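Local coordinates for Tlr1789 protein (Thermosynechococcus elongatus, PDB 2X8X) that probably assists the insertion or translocation of outer-membrane proteins as an Omp85-family protein, represented here by its N-terminal domain of POTRA units, at residues V11-T16 against T70-P75; Y76-A81 against G104-L109; G127-Q132 against V188-K193; V153-T158 against P221-L226. All blocks are in the same frame, centred on the assembly; numbering follows the deposited sequence.

Overall arrangement
The chain is a worked example of serial POTRA units in an extended row. Contact 1, a parallel strand pair, lies in the first, and contact 2 follows directly in sequence, in the loops where the chain enters the next unit; their centres are about 17 Å apart. Contacts 3 and 4 form a second cluster on the opposite side of the chain's centre, with centres about 12 Å apart. There the segments alternate along the chain and touch: Leu130 and Leu190 pack on Val224 and Val154, and Val154 N probably hydrogen-bonds to Val188 O. Between the clusters, centres of contacts 2 and 3 are about 31 Å apart, those of contacts 1 and 4 about 49 Å.

Contact 1: V11-T16 against T70-P75; sequences VVEGAT and TFVVRP
Val11 and Thr70, Val12 and Phe71, and Glu13 and Val72 are the paired positions of two adjacent parallel strands, whose short axes run 19° apart. Three backbone bonds hold them, Phe71 N to Val11 O, Glu13 N to Phe71 O and Val73 N to Glu13 O, each 2.9 to 3.0 Å. Val12 and Phe71 share a face buried by helices and touch each other only lightly. The tight apolar touch between the segments comes further along, where Ala15 CB lies 3.9 Å from Val73 CG1. At the margin, where the chain leaves the strand, Gly14 O makes a close contact with Pro75 CD, 3.3 Å away. Gly14, at a positive phi of 104°, makes this turn, and its CA still comes near the carbonyl of Val73.

The other face, that of Val11, Glu13, Thr70 and Val72, is partly open to solvent. Val11 and Thr70 stand side by side, with Val11 CG1 3.1 Å from Thr70 OG1. Because that hydroxyl sits beside its own backbone N (chi1 -58°), the methyl CG2 is left to touch Glu13 CG at 3.7 Å. A water bridges Glu13 OE2 and Thr70 OG1 on this side.

In the POTRA fold, strand 66-75 is an inner strand, with strand 5-13 parallel on one flank and strand 53-63 antiparallel on the other. Two helices cover the buried face: Val12 rests on Val23 and Tyr24 of helix 17-26, while Phe71 and Val73 both reach Ile47 of helix 37-48.

Contact 2: Y76-A81 against G104-L109; sequences YPVLRA and GRTLNL
The ring of Tyr76 has Leu109 over one face and the carbonyl O of Leu107 at its edge, near the ring plane. The side chains of Tyr76 and Leu109 cross at about a right angle: Leu109 CG stands 3.7 Å from Tyr76 CE2, CD2 also lies over that face, and CD1 approaches the phenol OH at 3.4 Å. At the edge, Leu107 O comes within 3.6 Å of Tyr76 CD2. A second flat group, the guanidinium of Arg80, carries Val78 CG1 over its centre, and the same methyl packs on the backbone of Gly104 and Arg105.

Three backbone bonds join the loops. Leu107 N gives to Pro77 O at 2.9 Å and Gly104 N to Leu79 O at 2.7 Å. The third, Leu79 N to Arg105 O, is straight at the hydrogen, yet its donor stands 43° out of the carbonyl plane. In Thr106 OG1 sits beside the backbone N (chi1 -65°), which leaves CG2 anti to that N and 3.4 Å from Tyr76 O; a water links that same oxygen to OG1.

These backbone bonds tie the entry of the second POTRA unit to the loop before its helix 109-125. Asn108, which caps that helix through Glu111 N, connects it to the first unit by ND2 to Thr50 O. Leu107 O is the exception, buried with no polar partner in the model and met by the aromatic edge instead.

Contact 3: G127-Q132 against V188-K193; sequences GYILGQ and VVLNQK
Tyr128 lays one face of its ring over the amide of Asn191, whose ND2 stands 3.4 Å above the ring plane, displaced toward the rim. The planes of ring and amide are 81° apart, and ND2 is the atom over the face. With Asn191 CG anti to the backbone N (chi1 -173°), the amide is carried back beside Gly127 and Tyr128, where ND2 bonds to Asn126 O and OD1, in its carbonyl plane, accepts from Lys193 N at 2.8 Å as the N-cap of helix 192-205. The Val189 and Tyr128 side chains cross at about a right angle, CG1 coming 3.6 Å from Tyr128 CD1.

Gly127 ends the preceding helix in a Schellman motif, and its O accepts from Gln192 N at 2.9 Å, so that the end of one helix is tied to the start of another. Beyond it, Tyr128 to Gly131 form a type I turn. On that turn Leu130 CD1 meets Leu190 CD2 at 3.6 Å, and Ile129 CG2 rests 3.8 Å from Gln192 CB. A water accepts from Leu130 N and donates to Leu190 O, bridging the two backbones beside the apolar contact.

The contact therefore joins two successive POTRA units through one direct backbone bond. Around it, cap, amide and water give Gly127 O, Asn191 OD1 and ND2, Leu190 O and Leu130 N defined partners.

Contact 4: V153-T158 against P221-L226; sequences VVEQVT and PRRVNL. Unlike the reference sequence in segment 221-226: Arg223 (reference Lys).
Val153 lies alongside Arg223 in a POTRA unit whose first and last strands, 154-161 and 224-232, pair in parallel. A beta bulge interrupts the pairing at Glu155 and Gln156: Val224 N gives to Val153 O at 2.7 Å and its own O accepts from Glu155 N, but the next acceptor is Gln156 O, which takes Leu226 N. Glu155 bends out of the extended conformation, and Gln156 N is left buried with no partner in the model.

Arg223, which differs from the reference sequence, has CG beside its backbone N (chi1 -61°) and a chain extended to NE, so it runs along Val153 in the same direction; Val153 CB is 3.5 Å from Arg223 NE, and CG1 sits over one guanidinium face, offset toward the rim. Val157 and Leu226 also lie side by side, CG1 and CD2 4.0 Å apart, on the face that Leu226 turns to Val213 and Leu215 of strand 208-217. Asn225, with CG anti to its backbone N (chi1 180°), crosses Thr158 at about a right angle and offers OD1 to the threonine hydroxyl through an in-plane lone pair; the 2.5 Å between Thr158 OG1 and Asn225 OD1 is unusually short and its exact value doubtful. Gln156 CG comes 3.5 Å from the same OD1.

Glu155 reaches back with both carboxylate oxygens, to Gln219 N and Asn220 N. Its OE1 also takes a water at 2.9 Å, and that water accepts from Arg223 NH1 at a long 3.3 Å.

Contact 1: V11-T16 against T70-P75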
loop_
_atom_site.group_PDB
_atom_site.type_symbol
_atom_site.label_atom_id
_atom_site.label_comp_id
_atom_site.label_asym_id
_atom_site.label_seq_id
_atom_site.Cartn_x
_atom_site.Cartn_y
_atom_site.Cartn_z
ATOM N N VAL A 11 21.179 8.230 28.090
ATOM C CA VAL A 11 21.676 7.058 27.375
ATOM C C VAL A 11 20.625 6.534 26.378
ATOM O O VAL A 11 19.410 6.637 26.590
ATOM C CB VAL A 11 22.211 5.955 28.363
ATOM C CG1 VAL A 11 21.189 5.721 29.504
ATOM C CG2 VAL A 11 22.603 4.630 27.616
ATOM N N VAL A 12 21.109 6.015 25.264
ATOM C CA VAL A 12 20.229 5.317 24.314
ATOM C C VAL A 12 20.523 3.813 24.381
ATOM O O VAL A 12 21.679 3.419 24.208
ATOM C CB VAL A 12 20.464 5.874 22.892
ATOM C CG1 VAL A 12 19.791 4.990 21.818
ATOM C CG2 VAL A 12 19.982 7.313 22.804
ATOM N N GLU A 13 19.504 2.986 24.668
ATOM C CA GLU A 13 19.649 1.522 24.675
ATOM C C GLU A 13 18.846 0.833 23.576
ATOM O O GLU A 13 17.661 1.116 23.405
ATOM C CB GLU A 13 19.137 0.923 25.981
ATOM C CG GLU A 13 20.004 1.192 27.188
ATOM C CD GLU A 13 19.543 0.346 28.367
ATOM O OE1 GLU A 13 18.619 -0.508 28.133
ATOM O OE2 GLU A 13 20.088 0.554 29.498
ATOM N N GLY A 14 19.479 -0.147 22.927
ATOM C CA GLY A 14 18.788 -1.037 22.017
ATOM C C GLY A 14 19.048 -0.717 20.571
ATOM O O GLY A 14 18.542 -1.404 19.712
ATOM N N ALA A 15 19.834 0.325 20.302
ATOM C CA ALA A 15 20.117 0.762 18.924
ATOM C C ALA A 15 21.473 0.231 18.417
ATOM O O ALA A 15 22.367 0.019 19.191
ATOM C CB ALA A 15 20.034 2.316 18.805
ATOM N N THR A 16 21.615 0.017 17.110
ATOM C CA THR A 16 22.930 -0.293 16.556
ATOM C C THR A 16 23.668 1.050 16.329
ATOM O O THR A 16 23.044 2.121 16.429
ATOM C CB THR A 16 22.787 -1.121 15.268
ATOM O OG1 THR A 16 21.773 -0.524 14.458
ATOM C CG2 THR A 16 22.441 -2.629 15.592
ATOM N N THR A 70 17.060 7.208 30.192
ATOM C CA THR A 70 17.346 6.139 29.276
ATOM C C THR A 70 16.197 6.067 28.230
ATOM O O THR A 70 15.010 5.854 28.574
ATOM C CB THR A 70 17.540 4.745 30.012
ATOM O OG1 THR A 70 18.604 4.849 30.989
ATOM C CG2 THR A 70 17.908 3.660 29.020
ATOM N N PHE A 71 16.575 6.245 26.967
ATOM C CA PHE A 71 15.659 6.001 25.876
ATOM C C PHE A 71 15.748 4.542 25.428
ATOM O O PHE A 71 16.729 4.165 24.824
ATOM C CB PHE A 71 15.960 6.978 24.751
ATOM C CG PHE A 71 15.459 8.353 25.043
ATOM C CD1 PHE A 71 16.330 9.375 25.435
ATOM C CD2 PHE A 71 14.076 8.626 24.947
ATOM C CE1 PHE A 71 15.809 10.671 25.704
ATOM C CE2 PHE A 71 13.553 9.869 25.209
ATOM C CZ PHE A 71 14.440 10.925 25.565
ATOM N N VAL A 72 14.741 3.731 25.727
ATOM C CA VAL A 72 14.821 2.321 25.268
ATOM C C VAL A 72 14.091 2.183 23.920
ATOM O O VAL A 72 12.912 2.469 23.834
ATOM C CB VAL A 72 14.213 1.320 26.283
ATOM C CG1 VAL A 72 14.606 -0.139 25.899
ATOM C CG2 VAL A 72 14.723 1.633 27.708
ATOM N N VAL A 73 14.820 1.684 22.930
ATOM C CA VAL A 73 14.419 1.679 21.565
ATOM C C VAL A 73 14.513 0.228 21.087
ATOM O O VAL A 73 15.393 -0.501 21.551
ATOM C CB VAL A 73 15.416 2.610 20.927
ATOM C CG1 VAL A 73 16.281 2.024 19.876
ATOM C CG2 VAL A 73 14.830 3.994 20.713
ATOM N N ARG A 74 13.568 -0.191 20.210
ATOM C CA ARG A 74 13.479 -1.553 19.657
ATOM C C ARG A 74 13.300 -1.297 18.145
ATOM O O ARG A 74 12.227 -0.873 17.715
ATOM C CB ARG A 74 12.258 -2.310 20.244
ATOM C CG ARG A 74 12.187 -3.755 19.803
ATOM C CD ARG A 74 10.983 -4.490 20.491
ATOM N NE ARG A 74 10.367 -4.999 19.305
ATOM C CZ ARG A 74 9.128 -4.825 18.876
ATOM N NH1 ARG A 74 8.165 -4.288 19.618
ATOM N NH2 ARG A 74 8.876 -5.303 17.685
ATOM N N PRO A 75 14.393 -1.341 17.403
ATOM C CA PRO A 75 14.392 -1.091 16.002
ATOM C C PRO A 75 13.605 -2.193 15.266
ATOM O O PRO A 75 13.469 -3.355 15.785
ATOM C CB PRO A 75 15.844 -1.256 15.617
ATOM C CG PRO A 75 16.631 -1.103 17.013
ATOM C CD PRO A 75 15.723 -1.617 17.975
HETATM O O HOH W 1 20.416 2.978 31.303
#

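Contact 2: Y76-A81 against G104-L109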
loop_
_atom_site.group_PDB
_atom_site.type_symbol
_atom_site.label_atom_id
_atom_site.label_comp_id
_atom_site.label_asym_id
_atom_site.label_seq_id
_atom_site.Cartn_x
_atom_site.Cartn_y
_atom_site.Cartn_z
ATOM N N TYR A 76 13.141 -1.865 14.065
ATOM C CA TYR A 76 12.639 -2.916 13.190
ATOM C C TYR A 76 13.891 -3.746 12.835
ATOM O O TYR A 76 14.977 -3.238 12.982
ATOM C CB TYR A 76 11.988 -2.356 11.911
ATOM C CG TYR A 76 10.725 -1.550 12.190
ATOM C CD1 TYR A 76 9.559 -2.175 12.673
ATOM C CD2 TYR A 76 10.679 -0.188 11.950
ATOM C CE1 TYR A 76 8.392 -1.446 12.977
ATOM C CE2 TYR A 76 9.539 0.523 12.227
ATOM C CZ TYR A 76 8.390 -0.118 12.754
ATOM O OH TYR A 76 7.236 0.643 13.025
ATOM N N PRO A 77 13.722 -5.015 12.391
ATOM C CA PRO A 77 14.820 -5.912 12.017
ATOM C C PRO A 77 15.524 -5.372 10.784
ATOM O O PRO A 77 14.953 -4.539 10.045
ATOM C CB PRO A 77 14.099 -7.203 11.564
ATOM C CG PRO A 77 12.663 -7.080 11.985
ATOM C CD PRO A 77 12.373 -5.632 12.235
ATOM N N VAL A 78 16.739 -5.852 10.523
ATOM C CA VAL A 78 17.395 -5.596 9.246
ATOM C C VAL A 78 16.528 -6.256 8.155
ATOM O O VAL A 78 16.084 -7.393 8.308
ATOM C CB VAL A 78 18.842 -6.118 9.201
ATOM C CG1 VAL A 78 19.417 -6.036 7.781
ATOM C CG2 VAL A 78 19.737 -5.234 10.119
ATOM N N LEU A 79 16.253 -5.515 7.098
ATOM C CA LEU A 79 15.406 -6.045 6.040
ATOM C C LEU A 79 16.126 -7.084 5.177
ATOM O O LEU A 79 17.186 -6.782 4.570
ATOM C CB LEU A 79 14.918 -4.855 5.154
ATOM C CG LEU A 79 14.018 -5.292 3.985
ATOM C CD1 LEU A 79 12.671 -5.902 4.530
ATOM C CD2 LEU A 79 13.719 -4.130 3.060
ATOM N N ARG A 80 15.561 -8.295 5.080
ATOM C CA ARG A 80 16.187 -9.358 4.273
ATOM C C ARG A 80 15.451 -9.698 2.967
ATOM O O ARG A 80 16.058 -10.230 2.024
ATOM C CB ARG A 80 16.259 -10.664 5.068
ATOM C CG ARG A 80 17.021 -10.531 6.366
ATOM C CD ARG A 80 18.470 -10.137 6.143
ATOM N NE ARG A 80 19.116 -9.987 7.458
ATOM C CZ ARG A 80 20.366 -9.594 7.609
ATOM N NH1 ARG A 80 21.094 -9.271 6.531
ATOM N NH2 ARG A 80 20.851 -9.476 8.830
ATOM N N ALA A 81 14.153 -9.427 2.918
ATOM C CA ALA A 81 13.368 -9.773 1.724
ATOM C C ALA A 81 12.014 -9.140 1.806
ATOM O O ALA A 81 11.468 -8.863 2.938
ATOM C CB ALA A 81 13.167 -11.376 1.614
ATOM N N GLY A 104 19.352 -5.372 3.678
ATOM C CA GLY A 104 20.623 -5.346 4.375
ATOM C C GLY A 104 20.791 -4.219 5.366
ATOM O O GLY A 104 21.853 -4.147 6.027
ATOM N N ARG A 105 19.773 -3.349 5.547
ATOM C CA ARG A 105 19.857 -2.375 6.646
ATOM C C ARG A 105 18.570 -2.393 7.360
ATOM O O ARG A 105 17.592 -2.938 6.857
ATOM C CB ARG A 105 20.070 -0.940 6.150
ATOM C CG ARG A 105 20.490 -0.786 4.737
ATOM C CD ARG A 105 20.777 0.724 4.558
ATOM N NE ARG A 105 19.539 1.451 4.286
ATOM C CZ ARG A 105 19.080 1.633 3.058
ATOM N NH1 ARG A 105 19.830 1.174 2.057
ATOM N NH2 ARG A 105 17.934 2.299 2.830
ATOM N N THR A 106 18.540 -1.785 8.527
ATOM C CA THR A 106 17.371 -1.782 9.351
ATOM C C THR A 106 16.194 -1.308 8.475
ATOM O O THR A 106 16.327 -0.330 7.711
ATOM C CB THR A 106 17.542 -0.689 10.432
ATOM O OG1 THR A 106 18.627 -1.078 11.253
ATOM C CG2 THR A 106 16.244 -0.545 11.315
ATOM N N LEU A 107 15.058 -1.972 8.614
ATOM C CA LEU A 107 13.879 -1.574 7.832
ATOM C C LEU A 107 13.393 -0.221 8.376
ATOM O O LEU A 107 13.362 0.006 9.605
ATOM C CB LEU A 107 12.805 -2.642 8.047
ATOM C CG LEU A 107 11.362 -2.228 7.686
ATOM C CD1 LEU A 107 11.157 -2.150 6.175
ATOM C CD2 LEU A 107 10.536 -3.284 8.305
ATOM N N ASN A 108 13.010 0.663 7.459
ATOM C CA ASN A 108 12.439 1.933 7.775
ATOM C C ASN A 108 11.029 1.975 7.159
ATOM O O ASN A 108 10.857 1.763 5.952
ATOM C CB ASN A 108 13.324 3.101 7.276
ATOM C CG ASN A 108 12.774 4.422 7.700
ATOM O OD1 ASN A 108 11.721 4.859 7.187
ATOM N ND2 ASN A 108 13.452 5.096 8.660
ATOM N N LEU A 109 10.007 2.178 7.980
ATOM C CA LEU A 109 8.646 2.147 7.443
ATOM C C LEU A 109 8.314 3.297 6.523
ATOM O O LEU A 109 7.465 3.148 5.676
ATOM C CB LEU A 109 7.614 2.062 8.538
ATOM C CG LEU A 109 7.396 0.711 9.243
ATOM C CD1 LEU A 109 6.023 0.714 9.888
ATOM C CD2 LEU A 109 7.500 -0.552 8.441
HETATM O O HOH W 2 17.727 -3.236 13.147
#

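Contact 3: G127-Q132 against V188-K193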
loop_
_atom_site.group_PDB
_atom_site.type_symbol
_atom_site.label_atom_id
_atom_site.label_comp_id
_atom_site.label_asym_id
_atom_site.label_seq_id
_atom_site.Cartn_x
_atom_site.Cartn_y
_atom_site.Cartn_z
ATOM N N GLY A 127 -1.590 0.955 -16.756
ATOM C CA GLY A 127 -3.020 0.910 -17.106
ATOM C C GLY A 127 -3.881 -0.007 -16.216
ATOM O O GLY A 127 -5.086 -0.129 -16.440
ATOM N N TYR A 128 -3.283 -0.659 -15.213
ATOM C CA TYR A 128 -4.065 -1.532 -14.313
ATOM C C TYR A 128 -4.673 -0.646 -13.274
ATOM O O TYR A 128 -4.188 -0.558 -12.125
ATOM C CB TYR A 128 -3.188 -2.602 -13.682
ATOM C CG TYR A 128 -2.516 -3.456 -14.722
ATOM C CD1 TYR A 128 -3.250 -4.410 -15.468
ATOM C CD2 TYR A 128 -1.152 -3.317 -14.970
ATOM C CE1 TYR A 128 -2.626 -5.195 -16.427
ATOM C CE2 TYR A 128 -0.517 -4.104 -15.958
ATOM C CZ TYR A 128 -1.267 -5.018 -16.676
ATOM O OH TYR A 128 -0.645 -5.819 -17.593
ATOM N N ILE A 129 -5.715 0.051 -13.694
ATOM C CA ILE A 129 -6.326 1.121 -12.897
ATOM C C ILE A 129 -6.760 0.771 -11.496
ATOM O O ILE A 129 -6.825 1.677 -10.641
ATOM C CB ILE A 129 -7.646 1.750 -13.524
ATOM C CG1 ILE A 129 -8.527 0.674 -14.181
ATOM C CG2 ILE A 129 -7.392 2.999 -14.329
ATOM C CD1 ILE A 129 -10.032 1.014 -14.003
ATOM N N LEU A 130 -7.124 -0.487 -11.243
ATOM C CA LEU A 130 -7.620 -0.876 -9.900
ATOM C C LEU A 130 -6.486 -1.365 -8.973
ATOM O O LEU A 130 -6.697 -1.520 -7.797
ATOM C CB LEU A 130 -8.680 -1.997 -9.991
ATOM C CG LEU A 130 -9.994 -1.694 -10.734
ATOM C CD1 LEU A 130 -10.882 -2.944 -10.678
ATOM C CD2 LEU A 130 -10.789 -0.453 -10.176
ATOM N N GLY A 131 -5.332 -1.671 -9.526
ATOM C CA GLY A 131 -4.328 -2.414 -8.795
ATOM C C GLY A 131 -3.690 -1.632 -7.657
ATOM O O GLY A 131 -3.359 -0.453 -7.844
ATOM N N GLN A 132 -3.446 -2.243 -6.498
ATOM C CA GLN A 132 -2.762 -1.443 -5.437
ATOM C C GLN A 132 -2.400 -2.440 -4.363
ATOM O O GLN A 132 -3.002 -3.529 -4.322
ATOM C CB GLN A 132 -3.713 -0.417 -4.800
ATOM C CG GLN A 132 -4.909 -1.151 -4.146
ATOM C CD GLN A 132 -5.930 -0.185 -3.457
ATOM O OE1 GLN A 132 -5.665 0.987 -3.282
ATOM N NE2 GLN A 132 -7.099 -0.699 -3.104
ATOM N N VAL A 188 -8.462 -12.056 -16.493
ATOM C CA VAL A 188 -7.424 -11.065 -16.826
ATOM C C VAL A 188 -7.494 -10.029 -15.699
ATOM O O VAL A 188 -8.508 -9.962 -14.978
ATOM C CB VAL A 188 -7.661 -10.345 -18.174
ATOM C CG1 VAL A 188 -7.845 -11.372 -19.291
ATOM C CG2 VAL A 188 -8.924 -9.412 -18.076
ATOM N N VAL A 189 -6.420 -9.255 -15.519
ATOM C CA VAL A 189 -6.421 -8.124 -14.615
ATOM C C VAL A 189 -6.938 -6.916 -15.437
ATOM O O VAL A 189 -6.408 -6.585 -16.483
ATOM C CB VAL A 189 -4.971 -7.767 -14.174
ATOM C CG1 VAL A 189 -4.974 -6.600 -13.260
ATOM C CG2 VAL A 189 -4.269 -8.971 -13.551
ATOM N N LEU A 190 -7.972 -6.281 -14.944
ATOM C CA LEU A 190 -8.592 -5.115 -15.626
ATOM C C LEU A 190 -7.572 -4.029 -16.027
ATOM O O LEU A 190 -6.787 -3.522 -15.190
ATOM C CB LEU A 190 -9.711 -4.550 -14.711
ATOM C CG LEU A 190 -10.594 -3.435 -15.307
ATOM C CD1 LEU A 190 -11.432 -4.093 -16.390
ATOM C CD2 LEU A 190 -11.524 -2.882 -14.246
ATOM N N ASN A 191 -7.574 -3.657 -17.317
ATOM C CA ASN A 191 -6.662 -2.635 -17.776
ATOM C C ASN A 191 -7.430 -1.624 -18.595
ATOM O O ASN A 191 -8.149 -1.995 -19.487
ATOM C CB ASN A 191 -5.590 -3.238 -18.640
ATOM C CG ASN A 191 -4.536 -2.248 -18.994
ATOM O OD1 ASN A 191 -4.790 -1.253 -19.677
ATOM N ND2 ASN A 191 -3.337 -2.493 -18.502
ATOM N N GLN A 192 -7.267 -0.350 -18.275
ATOM C CA GLN A 192 -8.156 0.689 -18.821
ATOM C C GLN A 192 -7.915 0.902 -20.310
ATOM O O GLN A 192 -8.840 1.333 -21.028
ATOM C CB GLN A 192 -8.021 1.976 -17.981
ATOM C CG GLN A 192 -8.765 3.153 -18.500
ATOM C CD GLN A 192 -7.791 4.203 -18.981
ATOM O OE1 GLN A 192 -6.841 4.567 -18.239
ATOM N NE2 GLN A 192 -7.996 4.701 -20.219
ATOM N N LYS A 193 -6.705 0.550 -20.761
ATOM C CA LYS A 193 -6.275 0.611 -22.165
ATOM C C LYS A 193 -7.005 -0.449 -22.968
ATOM O O LYS A 193 -7.471 -0.197 -24.085
ATOM C CB LYS A 193 -4.766 0.314 -22.265
ATOM C CG LYS A 193 -3.855 1.490 -22.457
ATOM C CD LYS A 193 -4.186 2.641 -21.504
ATOM C CE LYS A 193 -4.382 3.943 -22.293
ATOM N NZ LYS A 193 -3.637 5.012 -21.577
HETATM O O HOH W 3 -6.517 -2.996 -12.542
#

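Contact 4: V153-T158 against P221-L226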
loop_
_atom_site.group_PDB
_atom_site.type_symbol
_atom_site.label_atom_id
_atom_site.label_comp_id
_atom_site.label_asym_id
_atom_site.label_seq_id
_atom_site.Cartn_x
_atom_site.Cartn_y
_atom_site.Cartn_z
ATOM N N VAL A 153 -8.436 -8.294 -10.633
ATOM C CA VAL A 153 -8.791 -9.495 -11.442
ATOM C C VAL A 153 -10.309 -9.486 -11.778
ATOM O O VAL A 153 -11.171 -9.173 -10.925
ATOM C CB VAL A 153 -8.376 -10.846 -10.707
ATOM C CG1 VAL A 153 -8.780 -12.138 -11.556
ATOM C CG2 VAL A 153 -6.886 -10.881 -10.437
ATOM N N VAL A 154 -10.576 -9.763 -13.063
ATOM C CA VAL A 154 -11.922 -9.905 -13.628
ATOM C C VAL A 154 -12.406 -11.339 -13.345
ATOM O O VAL A 154 -11.881 -12.322 -13.877
ATOM C CB VAL A 154 -11.976 -9.522 -15.135
ATOM C CG1 VAL A 154 -13.379 -9.770 -15.672
ATOM C CG2 VAL A 154 -11.671 -7.992 -15.311
ATOM N N GLU A 155 -13.353 -11.432 -12.435
ATOM C CA GLU A 155 -14.013 -12.683 -12.058
ATOM C C GLU A 155 -15.049 -13.045 -13.164
ATOM O O GLU A 155 -15.006 -14.140 -13.743
ATOM C CB GLU A 155 -14.672 -12.487 -10.690
ATOM C CG GLU A 155 -14.694 -13.720 -9.833
ATOM C CD GLU A 155 -15.375 -13.473 -8.475
ATOM O OE1 GLU A 155 -14.622 -13.269 -7.475
ATOM O OE2 GLU A 155 -16.648 -13.481 -8.430
ATOM N N GLN A 156 -15.959 -12.116 -13.498
ATOM C CA GLN A 156 -16.842 -12.334 -14.637
ATOM C C GLN A 156 -17.096 -11.099 -15.447
ATOM O O GLN A 156 -16.743 -9.967 -15.066
ATOM C CB GLN A 156 -18.211 -12.964 -14.269
ATOM C CG GLN A 156 -18.755 -12.514 -12.935
ATOM C CD GLN A 156 -20.035 -13.269 -12.528
ATOM O OE1 GLN A 156 -20.512 -14.149 -13.238
ATOM N NE2 GLN A 156 -20.586 -12.907 -11.381
ATOM N N VAL A 157 -17.689 -11.325 -16.596
ATOM C CA VAL A 157 -18.148 -10.195 -17.402
ATOM C C VAL A 157 -19.608 -10.473 -17.715
ATOM O O VAL A 157 -19.926 -11.534 -18.267
ATOM C CB VAL A 157 -17.349 -10.035 -18.731
ATOM C CG1 VAL A 157 -17.884 -8.840 -19.595
ATOM C CG2 VAL A 157 -15.875 -9.894 -18.432
ATOM N N THR A 158 -20.462 -9.471 -17.412
ATOM C CA THR A 158 -21.926 -9.593 -17.410
ATOM C C THR A 158 -22.444 -8.573 -18.398
ATOM O O THR A 158 -22.096 -7.387 -18.266
ATOM C CB THR A 158 -22.521 -9.164 -16.003
ATOM O OG1 THR A 158 -21.818 -9.863 -14.946
ATOM C CG2 THR A 158 -24.118 -9.361 -15.911
ATOM N N PRO A 221 -14.167 -10.127 -2.849
ATOM C CA PRO A 221 -14.451 -8.690 -2.904
ATOM C C PRO A 221 -13.235 -7.835 -3.359
ATOM O O PRO A 221 -13.346 -6.631 -3.521
ATOM C CB PRO A 221 -14.832 -8.350 -1.455
ATOM C CG PRO A 221 -14.103 -9.368 -0.634
ATOM C CD PRO A 221 -14.167 -10.630 -1.457
ATOM N N ARG A 222 -12.104 -8.491 -3.569
ATOM C CA ARG A 222 -10.877 -7.879 -4.058
ATOM C C ARG A 222 -10.837 -7.968 -5.582
ATOM O O ARG A 222 -10.022 -7.309 -6.253
ATOM C CB ARG A 222 -9.710 -8.613 -3.370
ATOM C CG ARG A 222 -9.466 -7.882 -2.094
ATOM C CD ARG A 222 -9.320 -8.555 -0.831
ATOM N NE ARG A 222 -7.945 -8.742 -0.535
ATOM C CZ ARG A 222 -7.341 -8.886 0.649
ATOM N NH1 ARG A 222 -6.086 -9.120 0.534
ATOM N NH2 ARG A 222 -7.874 -8.850 1.904
ATOM N N ARG A 223 -11.764 -8.757 -6.132
ATOM C CA ARG A 223 -11.904 -8.927 -7.581
ATOM C C ARG A 223 -13.130 -8.204 -8.142
ATOM O O ARG A 223 -13.947 -7.670 -7.353
ATOM C CB ARG A 223 -11.957 -10.397 -7.885
ATOM C CG ARG A 223 -10.668 -11.048 -7.417
ATOM C CD ARG A 223 -10.578 -12.449 -7.903
ATOM N NE ARG A 223 -9.174 -12.820 -7.954
ATOM C CZ ARG A 223 -8.697 -14.019 -8.290
ATOM N NH1 ARG A 223 -9.516 -15.021 -8.602
ATOM N NH2 ARG A 223 -7.380 -14.205 -8.311
ATOM N N VAL A 224 -13.279 -8.174 -9.482
ATOM C CA VAL A 224 -14.455 -7.446 -10.038
ATOM C C VAL A 224 -15.304 -8.224 -10.997
ATOM O O VAL A 224 -14.816 -9.110 -11.731
ATOM C CB VAL A 224 -14.085 -6.086 -10.759
ATOM C CG1 VAL A 224 -13.820 -5.029 -9.726
ATOM C CG2 VAL A 224 -12.933 -6.311 -11.621
ATOM N N ASN A 225 -16.577 -7.857 -10.968
ATOM C CA ASN A 225 -17.565 -8.228 -11.958
ATOM C C ASN A 225 -17.673 -7.039 -12.956
ATOM O O ASN A 225 -18.095 -5.916 -12.593
ATOM C CB ASN A 225 -18.899 -8.629 -11.245
ATOM C CG ASN A 225 -20.064 -9.052 -12.247
ATOM O OD1 ASN A 225 -19.833 -9.274 -13.466
ATOM N ND2 ASN A 225 -21.326 -9.148 -11.712
ATOM N N LEU A 226 -17.216 -7.248 -14.192
ATOM C CA LEU A 226 -17.292 -6.163 -15.190
ATOM C C LEU A 226 -18.699 -6.157 -15.863
ATOM O O LEU A 226 -19.097 -7.164 -16.514
ATOM C CB LEU A 226 -16.196 -6.241 -16.265
ATOM C CG LEU A 226 -16.398 -5.122 -17.298
ATOM C CD1 LEU A 226 -15.590 -3.982 -16.824
ATOM C CD2 LEU A 226 -15.988 -5.446 -18.706
HETATM O O HOH W 4 -8.057 -8.383 -7.698
HETATM O O HOH W 5 -12.623 -15.349 -7.576
#